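PDB 7D86: PHD finger protein 14 from Danio rerio, which binds histone H3, preferentially its unmodified form, through zinc fingers and represses PDGFRA expression, thereby helping to regulate mesenchymal cell proliferation. Local coordinates for residues V96-Y101 with H158-Q163. Sequence-based numbering, arbitrary orientation.
Sequences VVCALY and HVTCAQ. With ZN (zinc ion), chain D; ZN (zinc ion), chain C.
Val97 spreads both methyls over the helix that starts at Val159. CG1, between the backbone N and the carbonyl carbon (chi1 74°), rests 3.7 Å from Thr160 CG2, while CG2 lies 3.9 Å from Val159 CG1 and equally near the amide nitrogen NE2 of Gln163, which hydrogen-bonds to the Cys13 carbonyl of the first PHD finger. With an alanine here both methyls are gone, which would probably open a gap beside Val159 CG1 and Thr160 CG2 and leave the Gln163 amide without this apolar neighbour. Next, Cys98 SG binds zinc at 2.3 Å, a site completed by Cys75, Cys78 and His95; the same sulfur meets Val159 CB at 3.8 Å, with Thr160 CG2 also beside it. One turn on, Tyr101 crosses Val159 at about a right angle, its CB 3.7 Å from Val159 CG2. The phenol OH hydrogen-bonds to Ser169 O, and the ring packs edge-to-face with Phe181. Val159 thus sits against Val97, Cys98 and Tyr101, its CG1 3.5 Å from Val97 O, where the axes of the two short helical segments cross at 103°. His158, at the N-cap, and Cys161, in the first turn, bind a second zinc with Cys131 and Cys134. Within this PZP module the contact joins the C2HC pre-PHD finger to the second PHD finger: each helix carries a cysteine ligand of its own zinc, and van der Waals packing between them is consistent with a fixed spacing of the two metal sites.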
loop_
_atom_site.group_PDB
_atom_site.type_symbol
_atom_site.label_atom_id
_atom_site.label_comp_id
_atom_site.label_asym_id
_atom_site.label_seq_id
_atom_site.Cartn_x
_atom_site.Cartn_y
_atom_site.Cartn_z
ATOM N N VAL A 96 -3.665 -3.499 -0.583
ATOM C CA VAL A 96 -3.638 -3.429 0.874
ATOM C C VAL A 96 -3.063 -2.088 1.322
ATOM O O VAL A 96 -3.597 -1.437 2.227
ATOM C CB VAL A 96 -2.838 -4.610 1.456
ATOM C CG1 VAL A 96 -2.533 -4.367 2.924
ATOM C CG2 VAL A 96 -3.595 -5.926 1.258
ATOM N N VAL A 97 -1.985 -1.639 0.681
ATOM C CA VAL A 97 -1.353 -0.398 1.131
ATOM C C VAL A 97 -2.269 0.796 0.875
ATOM O O VAL A 97 -2.369 1.705 1.707
ATOM C CB VAL A 97 0.036 -0.230 0.476
ATOM C CG1 VAL A 97 -0.072 0.151 -0.991
ATOM C CG2 VAL A 97 0.856 0.788 1.240
ATOM N N CYS A 98 -2.995 0.800 -0.244
ATOM C CA CYS A 98 -3.916 1.911 -0.486
ATOM C C CYS A 98 -5.029 1.926 0.554
ATOM O O CYS A 98 -5.474 2.999 0.993
ATOM C CB CYS A 98 -4.488 1.834 -1.904
ATOM S SG CYS A 98 -3.283 2.270 -3.199
ATOM N N ALA A 99 -5.456 0.744 0.998
ATOM C CA ALA A 99 -6.492 0.681 2.021
ATOM C C ALA A 99 -5.997 1.221 3.356
ATOM O O ALA A 99 -6.787 1.772 4.129
ATOM C CB ALA A 99 -6.995 -0.756 2.177
ATOM N N LEU A 100 -4.698 1.097 3.638
ATOM C CA LEU A 100 -4.176 1.576 4.917
ATOM C C LEU A 100 -4.081 3.091 4.972
ATOM O O LEU A 100 -4.112 3.670 6.065
ATOM C CB LEU A 100 -2.796 0.979 5.187
ATOM C CG LEU A 100 -2.782 -0.550 5.241
ATOM C CD1 LEU A 100 -1.363 -1.071 5.424
ATOM C CD2 LEU A 100 -3.697 -1.019 6.367
ATOM N N TYR A 101 -3.943 3.753 3.826
ATOM C CA TYR A 101 -3.601 5.168 3.848
ATOM C C TYR A 101 -4.694 6.086 3.333
ATOM O O TYR A 101 -4.695 7.263 3.692
ATOM C CB TYR A 101 -2.308 5.419 3.051
ATOM C CG TYR A 101 -1.078 4.973 3.790
ATOM C CD1 TYR A 101 -0.647 3.648 3.724
ATOM C CD2 TYR A 101 -0.348 5.865 4.576
ATOM C CE1 TYR A 101 0.473 3.225 4.412
ATOM C CE2 TYR A 101 0.784 5.446 5.262
ATOM C CZ TYR A 101 1.185 4.126 5.177
ATOM O OH TYR A 101 2.291 3.688 5.859
ATOM N N HIS A 158 -0.625 9.473 -5.108
ATOM C CA HIS A 158 -1.181 8.148 -4.873
ATOM C C HIS A 158 -0.394 7.458 -3.772
ATOM O O HIS A 158 0.801 7.704 -3.591
ATOM C CB HIS A 158 -1.110 7.289 -6.142
ATOM C CG HIS A 158 -1.931 7.809 -7.275
ATOM N ND1 HIS A 158 -1.373 8.258 -8.453
ATOM C CD2 HIS A 158 -3.271 7.944 -7.411
ATOM C CE1 HIS A 158 -2.336 8.649 -9.267
ATOM N NE2 HIS A 158 -3.497 8.470 -8.659
ATOM N N VAL A 159 -1.066 6.553 -3.054
ATOM C CA VAL A 159 -0.405 5.832 -1.969
ATOM C C VAL A 159 0.777 5.032 -2.499
ATOM O O VAL A 159 1.850 5.006 -1.890
ATOM C CB VAL A 159 -1.404 4.926 -1.229
ATOM C CG1 VAL A 159 -0.676 4.110 -0.161
ATOM C CG2 VAL A 159 -2.522 5.767 -0.620
ATOM N N THR A 160 0.599 4.357 -3.640
ATOM C CA THR A 160 1.671 3.522 -4.173
ATOM C C THR A 160 2.783 4.348 -4.806
ATOM O O THR A 160 3.941 3.913 -4.819
ATOM C CB THR A 160 1.111 2.521 -5.183
ATOM O OG1 THR A 160 0.256 3.198 -6.115
ATOM C CG2 THR A 160 0.308 1.441 -4.460
ATOM N N CYS A 161 2.453 5.527 -5.335
ATOM C CA CYS A 161 3.489 6.429 -5.819
ATOM C C CYS A 161 4.337 6.941 -4.662
ATOM O O CYS A 161 5.569 6.993 -4.758
ATOM C CB CYS A 161 2.858 7.585 -6.600
ATOM S SG CYS A 161 2.112 7.103 -8.207
ATOM N N ALA A 162 3.690 7.295 -3.548
ATOM C CA ALA A 162 4.435 7.666 -2.351
ATOM C C ALA A 162 5.227 6.481 -1.816
ATOM O O ALA A 162 6.360 6.643 -1.345
ATOM C CB ALA A 162 3.477 8.209 -1.283
ATOM N N GLN A 163 4.652 5.276 -1.885
ATOM C CA GLN A 163 5.373 4.106 -1.395
ATOM C C GLN A 163 6.678 3.927 -2.156
ATOM O O GLN A 163 7.722 3.625 -1.564
ATOM C CB GLN A 163 4.501 2.848 -1.524
ATOM C CG GLN A 163 5.117 1.607 -0.884
ATOM C CD GLN A 163 4.352 0.328 -1.193
ATOM O OE1 GLN A 163 3.842 0.142 -2.298
ATOM N NE2 GLN A 163 4.274 -0.561 -0.209
HETATM ZN ZN ZN D . 0.608 8.699 -8.945
HETATM ZN ZN ZN C . -3.667 1.072 -5.175
#